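Local coordinates for protein ricin B-related lectin (Polyporus squamosus, PDB 5MUA) that binds galactose through a ricin-type beta-trefoil lectin domain joined to a calcium-binding, papain-like protease domain that takes up the inhibitor E-64, at residues R20-E25 with D43-W49; K31-V35 with I84-R88. All coordinates share one frame; numbering follows the deposited sequence. Where two conformers were deposited one is given.

Both contacts belong to the ricin-type beta-trefoil part of the chain and lie about 12 Å apart between centres. They meet where strand 19-23 gives way to the loop that leads into strand 35-39: Ser24 N sits 2.9 Å from Asp34 O, a probable hydrogen bond, and Leu23 CD1 packs 3.6 Å from Gly86 N. Contact 1 (20-25 with 43-49) is the deeper of the two, its Leu23 side chain about 12 Å from the bound galactose. Contact 2 (31-35 with 84-88) reaches the sugar itself through Ile85 and Tyr87, beside Asp72, so the two together run from the trefoil interior to the galactose pocket.

Contact 1: residues R20-E25 with D43-W49; sequences RLALSE and DPLNNLW
The indole of Trp49 lies against the backbone of strand 19-23, and its NE1 gives a nearly straight hydrogen bond to Leu21 O (3.0 Å, 170° at the hydrogen). The carbonyl oxygen lies in the ring plane, but the nitrogen stands above the carbonyl plane rather than on a lone pair. Along the same ring edge, CZ2 comes to 3.7 Å from Ala22 C, while CH2 reaches Leu23 CB. Leu23 N donates to Asn46 O at 3.1 Å, and Ala22 CA adds a C-H...O contact to that oxygen, which Asn64 ND2 also bonds. Leu21 O also accepts a hydrogen bond from a water whose other hydrogen goes to Asn47 O. This middle is tight and buried.

Toward the ends the fit relaxes. With CG set between N and the carbonyl carbon (chi1 64°), Arg20 runs out extended and slants across the Asn47 amide, the two planes 79° apart; NH2 and ND2, both donors, do not bond, but NE and ND2 share a water. Asn47 ND2 also bonds Asp43 OD1 at 2.9 Å within the amide plane. Arg20 NH2 is a charge partner of Asp43 OD1, 3.5 Å away, but the oxygen lies well out of the guanidinium plane and no N-H points at it; NH2 bonds Val42 O, while Tyr10 makes a cation-pi contact with Arg20 and bonds Asp43 OD1 through OH. At the other end, exposed Glu25 lays CG 3.5 Å from Asn46 ND2, which donates to a water.

Asn47-Leu48-Trp49 apparently occupies the place of the ricin-type QxW motif, Asn standing for Gln, its Trp buried in the trefoil interior on Ile11, Val35 and Val62.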
loop_
_atom_site.group_PDB
_atom_site.type_symbol
_atom_site.label_atom_id
_atom_site.label_comp_id
_atom_site.label_asym_id
_atom_site.label_seq_id
_atom_site.Cartn_x
_atom_site.Cartn_y
_atom_site.Cartn_z
ATOM N N ARG B 20 8.718 -20.339 -26.759
ATOM C CA ARG B 20 8.653 -20.832 -25.378
ATOM C C ARG B 20 7.265 -21.352 -25.008
ATOM O O ARG B 20 6.292 -21.191 -25.756
ATOM C CB ARG B 20 9.187 -19.777 -24.428
ATOM C CG ARG B 20 8.346 -18.532 -24.440
ATOM C CD ARG B 20 9.144 -17.420 -23.807
ATOM N NE ARG B 20 8.526 -16.142 -23.982
ATOM C CZ ARG B 20 9.112 -14.988 -23.702
ATOM N NH1 ARG B 20 10.344 -14.937 -23.289
ATOM N NH2 ARG B 20 8.445 -13.876 -23.874
ATOM N N LEU B 21 7.196 -22.017 -23.853
ATOM C CA LEU B 21 6.015 -22.680 -23.452
ATOM C C LEU B 21 5.057 -21.719 -22.780
ATOM O O LEU B 21 5.457 -20.849 -22.015
ATOM C CB LEU B 21 6.366 -23.786 -22.527
ATOM C CG LEU B 21 7.145 -24.939 -23.191
ATOM C CD1 LEU B 21 7.242 -26.028 -22.134
ATOM C CD2 LEU B 21 6.440 -25.491 -24.444
ATOM N N ALA B 22 3.792 -21.915 -23.046
ATOM C CA ALA B 22 2.731 -21.157 -22.363
ATOM C C ALA B 22 1.520 -22.096 -22.193
ATOM O O ALA B 22 1.482 -23.200 -22.736
ATOM C CB ALA B 22 2.369 -19.907 -23.171
ATOM N N LEU B 23 0.541 -21.678 -21.398
ATOM C CA LEU B 23 -0.703 -22.409 -21.264
ATOM C C LEU B 23 -1.822 -21.705 -22.010
ATOM O O LEU B 23 -2.012 -20.512 -21.879
ATOM C CB LEU B 23 -1.039 -22.614 -19.811
ATOM C CG LEU B 23 -2.167 -23.586 -19.601
ATOM C CD1 LEU B 23 -1.697 -25.039 -19.802
ATOM C CD2 LEU B 23 -2.630 -23.445 -18.135
ATOM N N SER B 24 -2.537 -22.467 -22.820
ATOM C CA SER B 24 -3.708 -22.032 -23.518
ATOM C C SER B 24 -4.719 -21.471 -22.577
ATOM O O SER B 24 -4.852 -21.979 -21.465
ATOM C CB SER B 24 -4.391 -23.176 -24.279
ATOM O OG SER B 24 -5.483 -22.634 -25.032
ATOM N N GLU B 25 -5.422 -20.423 -23.012
ATOM C CA GLU B 25 -6.571 -19.930 -22.211
ATOM C C GLU B 25 -7.923 -20.604 -22.513
ATOM O O GLU B 25 -8.931 -20.349 -21.818
ATOM C CB GLU B 25 -6.702 -18.411 -22.353
ATOM C CG GLU B 25 -5.528 -17.601 -21.883
ATOM C CD GLU B 25 -5.867 -16.139 -21.948
ATOM O OE1 GLU B 25 -5.814 -15.620 -23.071
ATOM O OE2 GLU B 25 -6.257 -15.567 -20.910
ATOM N N ASP B 43 4.715 -11.186 -24.364
ATOM C CA ASP B 43 5.065 -11.603 -22.991
ATOM C C ASP B 43 3.848 -11.894 -22.143
ATOM O O ASP B 43 3.749 -11.341 -21.018
ATOM C CB ASP B 43 6.006 -10.574 -22.323
ATOM C CG ASP B 43 6.742 -11.128 -21.143
ATOM O OD1 ASP B 43 6.933 -12.393 -21.070
ATOM O OD2 ASP B 43 7.161 -10.301 -20.287
ATOM N N PRO B 44 2.913 -12.708 -22.645
ATOM C CA PRO B 44 1.652 -12.940 -21.885
ATOM C C PRO B 44 1.989 -13.690 -20.585
ATOM O O PRO B 44 2.884 -14.519 -20.549
ATOM C CB PRO B 44 0.806 -13.804 -22.827
ATOM C CG PRO B 44 1.822 -14.481 -23.615
ATOM C CD PRO B 44 2.954 -13.561 -23.847
ATOM N N LEU B 45 1.286 -13.352 -19.515
ATOM C CA LEU B 45 1.677 -13.821 -18.203
ATOM C C LEU B 45 1.647 -15.380 -18.092
ATOM O O LEU B 45 2.295 -15.925 -17.236
ATOM C CB LEU B 45 0.762 -13.206 -17.130
ATOM C CG LEU B 45 0.740 -11.692 -16.996
ATOM C CD1 LEU B 45 -0.237 -11.234 -15.911
ATOM C CD2 LEU B 45 2.140 -11.315 -16.570
ATOM N N ASN B 46 0.835 -16.035 -18.936
ATOM C CA ASN B 46 0.752 -17.478 -18.994
ATOM C C ASN B 46 1.968 -18.169 -19.622
ATOM O O ASN B 46 1.944 -19.404 -19.800
ATOM C CB ASN B 46 -0.588 -17.937 -19.600
ATOM C CG ASN B 46 -0.777 -17.441 -21.002
ATOM O OD1 ASN B 46 0.147 -17.037 -21.689
ATOM N ND2 ASN B 46 -2.021 -17.426 -21.424
ATOM N N ASN B 47 3.011 -17.406 -19.919
ATOM C CA ASN B 47 4.326 -17.986 -20.240
ATOM C C ASN B 47 5.220 -18.212 -19.035
ATOM O O ASN B 47 6.390 -18.598 -19.177
ATOM C CB ASN B 47 5.027 -17.215 -21.348
ATOM C CG ASN B 47 5.515 -15.846 -20.886
ATOM O OD1 ASN B 47 5.506 -15.560 -19.648
ATOM N ND2 ASN B 47 5.943 -14.994 -21.863
ATOM N N LEU B 48 4.718 -17.919 -17.840
ATOM C CA LEU B 48 5.544 -17.991 -16.650
ATOM C C LEU B 48 5.320 -19.286 -15.932
ATOM O O LEU B 48 4.193 -19.618 -15.614
ATOM C CB LEU B 48 5.228 -16.835 -15.716
ATOM C CG LEU B 48 5.488 -15.458 -16.354
ATOM C CD1 LEU B 48 4.810 -14.348 -15.529
ATOM C CD2 LEU B 48 7.002 -15.189 -16.496
ATOM N N TRP B 49 6.416 -19.967 -15.588
ATOM C CA TRP B 49 6.320 -21.269 -14.930
ATOM C C TRP B 49 7.003 -21.289 -13.579
ATOM O O TRP B 49 8.216 -20.979 -13.447
ATOM C CB TRP B 49 6.911 -22.365 -15.819
ATOM C CG TRP B 49 6.168 -22.455 -17.114
ATOM C CD1 TRP B 49 6.499 -21.813 -18.280
ATOM C CD2 TRP B 49 4.903 -23.126 -17.394
ATOM N NE1 TRP B 49 5.588 -22.089 -19.234
ATOM C CE2 TRP B 49 4.605 -22.892 -18.742
ATOM C CE3 TRP B 49 4.049 -23.947 -16.652
ATOM C CZ2 TRP B 49 3.452 -23.419 -19.378
ATOM C CZ3 TRP B 49 2.899 -24.493 -17.270
ATOM C CH2 TRP B 49 2.616 -24.218 -18.632
HETATM O O HOH W 1 5.676 -15.764 -24.849
HETATM O O HOH W 2 7.904 -19.885 -21.010
HETATM O O HOH W 3 -3.643 -19.421 -19.520
#

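Contact 2: residues K31-V35 with I84-R88; sequences KSPDV and IIGYR. With GAL (beta-D-galactopyranose), chain J.
With chi1 at 63°, Ile85 CG1 sits between the backbone N and the carbonyl carbon, and an extended chi2 carries CD1 to a point 3.7 Å from both Ser32 CB and C6 of the bound galactose. Tyr87 instead turns CG anti to its N (chi1 -155°), which lays one ring face under the sugar: C4 stands 3.6 Å above the ring plane, over its centre, and C3 and C5 also lie close. This is the CH-pi stacking of an aromatic ring on galactose by which ricin-type lectins commonly hold the sugar, here completed by hydrogen bonds between the sugar and Asp72 OD1, Gly75 N, His76 NE2 and Asn94 ND2. Ser32 OG lies near the plane of the Tyr87 ring, off its rim, 3.4 Å from CD1, and pairs with a water.

Behind the pocket, the loop 31-35 joins the end of strand 82-87 through a single beta bridge at Asp34 and Ile85. Gly86 N donates to Pro33 O at 2.9 Å, and Val35 N to Ile84 O at 3.0 Å. CD and CG of Pro33 lie against Gly86 O, CD at 3.5 Å. On the inner side Val35 and Ile84 run alongside one another, CG2 to CG2 at 3.7 Å in one of the two conformers of Ile84, and Val130 of strand 129-133 packs against both. On the outer side Lys31 folds back within its own segment, NZ bonding Ser32 O and making a salt bridge with Asp34 OD2, which it approaches from well out of the carboxylate plane; a lattice contact may influence this pose.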
loop_
_atom_site.group_PDB
_atom_site.type_symbol
_atom_site.label_atom_id
_atom_site.label_comp_id
_atom_site.label_asym_id
_atom_site.label_seq_id
_atom_site.Cartn_x
_atom_site.Cartn_y
_atom_site.Cartn_z
ATOM N N LYS B 31 -12.272 -30.851 -22.270
ATOM C CA LYS B 31 -10.941 -30.617 -22.897
ATOM C C LYS B 31 -10.117 -29.752 -21.874
ATOM O O LYS B 31 -10.518 -28.659 -21.531
ATOM C CB LYS B 31 -11.172 -29.848 -24.215
ATOM C CG LYS B 31 -10.060 -28.967 -24.703
ATOM C CD LYS B 31 -9.223 -29.726 -25.673
ATOM C CE LYS B 31 -8.183 -28.895 -26.374
ATOM N NZ LYS B 31 -7.386 -28.088 -25.468
ATOM N N SER B 32 -8.963 -30.221 -21.444
ATOM C CA SER B 32 -8.082 -29.425 -20.602
ATOM C C SER B 32 -7.323 -28.414 -21.487
ATOM O O SER B 32 -7.169 -28.668 -22.673
ATOM C CB SER B 32 -7.158 -30.377 -19.829
ATOM O OG SER B 32 -7.873 -31.052 -18.775
ATOM N N PRO B 33 -6.863 -27.264 -20.930
ATOM C CA PRO B 33 -6.011 -26.352 -21.689
ATOM C C PRO B 33 -4.662 -27.018 -22.027
ATOM O O PRO B 33 -4.058 -27.711 -21.196
ATOM C CB PRO B 33 -5.763 -25.158 -20.746
ATOM C CG PRO B 33 -5.964 -25.724 -19.377
ATOM C CD PRO B 33 -6.975 -26.857 -19.510
ATOM N N ASP B 34 -4.268 -26.868 -23.270
ATOM C CA ASP B 34 -2.987 -27.423 -23.721
ATOM C C ASP B 34 -1.840 -26.545 -23.283
ATOM O O ASP B 34 -1.914 -25.303 -23.306
ATOM C CB ASP B 34 -2.952 -27.544 -25.231
ATOM C CG ASP B 34 -4.055 -28.466 -25.771
ATOM O OD1 ASP B 34 -4.223 -29.562 -25.220
ATOM O OD2 ASP B 34 -4.766 -28.059 -26.686
ATOM N N VAL B 35 -0.711 -27.168 -22.966
ATOM C CA VAL B 35 0.540 -26.453 -22.970
ATOM C C VAL B 35 0.841 -26.233 -24.441
ATOM O O VAL B 35 0.785 -27.195 -25.250
ATOM C CB VAL B 35 1.695 -27.229 -22.261
ATOM C CG1 VAL B 35 3.030 -26.542 -22.454
ATOM C CG2 VAL B 35 1.424 -27.350 -20.779
ATOM N N ILE B 84 0.386 -32.774 -23.493
ATOM C CA ILE B 84 0.855 -32.140 -22.255
ATOM C C ILE B 84 -0.164 -31.001 -22.012
ATOM O O ILE B 84 -0.334 -30.159 -22.868
ATOM C CB ILE B 84 2.270 -31.521 -22.360
ATOM C CG1 ILE B 84 3.341 -32.539 -22.769
ATOM C CG2 ILE B 84 2.639 -30.819 -21.044
ATOM C CD1 ILE B 84 3.582 -33.641 -21.775
ATOM N N ILE B 85 -0.801 -30.993 -20.845
ATOM C CA ILE B 85 -1.914 -30.106 -20.543
ATOM C C ILE B 85 -1.633 -29.390 -19.228
ATOM O O ILE B 85 -0.688 -29.737 -18.494
ATOM C CB ILE B 85 -3.235 -30.920 -20.460
ATOM C CG1 ILE B 85 -3.212 -31.946 -19.318
ATOM C CG2 ILE B 85 -3.515 -31.605 -21.801
ATOM C CD1 ILE B 85 -4.478 -32.762 -19.100
ATOM N N GLY B 86 -2.517 -28.450 -18.890
ATOM C CA GLY B 86 -2.580 -27.872 -17.575
ATOM C C GLY B 86 -3.766 -28.463 -16.817
ATOM O O GLY B 86 -4.847 -28.559 -17.367
ATOM N N TYR B 87 -3.548 -28.978 -15.619
ATOM C CA TYR B 87 -4.608 -29.681 -14.887
ATOM C C TYR B 87 -4.544 -29.209 -13.417
ATOM O O TYR B 87 -3.489 -28.789 -12.929
ATOM C CB TYR B 87 -4.376 -31.168 -14.982
ATOM C CG TYR B 87 -5.585 -32.038 -14.816
ATOM C CD1 TYR B 87 -6.542 -32.178 -15.843
ATOM C CD2 TYR B 87 -5.784 -32.751 -13.659
ATOM C CE1 TYR B 87 -7.665 -32.958 -15.686
ATOM C CE2 TYR B 87 -6.916 -33.535 -13.503
ATOM C CZ TYR B 87 -7.824 -33.651 -14.550
ATOM O OH TYR B 87 -8.913 -34.469 -14.405
ATOM N N ARG B 88 -5.648 -29.361 -12.721
ATOM C CA ARG B 88 -5.684 -29.129 -11.280
ATOM C C ARG B 88 -4.696 -30.042 -10.583
ATOM O O ARG B 88 -4.407 -31.162 -11.074
ATOM C CB ARG B 88 -7.089 -29.361 -10.730
ATOM C CG ARG B 88 -7.511 -30.821 -10.746
ATOM C CD ARG B 88 -8.985 -31.054 -10.341
ATOM N NE ARG B 88 -9.278 -32.476 -10.438
ATOM C CZ ARG B 88 -8.888 -33.427 -9.588
ATOM N NH1 ARG B 88 -8.231 -33.148 -8.473
ATOM N NH2 ARG B 88 -9.199 -34.699 -9.843
HETATM C C1 GAL J . -6.393 -38.305 -15.811
HETATM C C2 GAL J . -5.181 -37.868 -14.990
HETATM C C3 GAL J . -5.023 -36.366 -14.863
HETATM C C4 GAL J . -5.141 -35.737 -16.260
HETATM C C5 GAL J . -6.417 -36.244 -16.983
HETATM C C6 GAL J . -6.535 -35.777 -18.418
HETATM O O1 GAL J . -6.222 -39.676 -16.026
HETATM O O2 GAL J . -5.320 -38.416 -13.667
HETATM O O3 GAL J . -3.754 -36.129 -14.201
HETATM O O4 GAL J . -3.946 -36.135 -16.983
HETATM O O5 GAL J . -6.432 -37.680 -17.051
HETATM O O6 GAL J . -7.791 -36.200 -18.922
HETATM O O HOH W 4 -8.212 -29.251 -16.874
HETATM O O HOH W 5 -1.093 -30.616 -25.432
#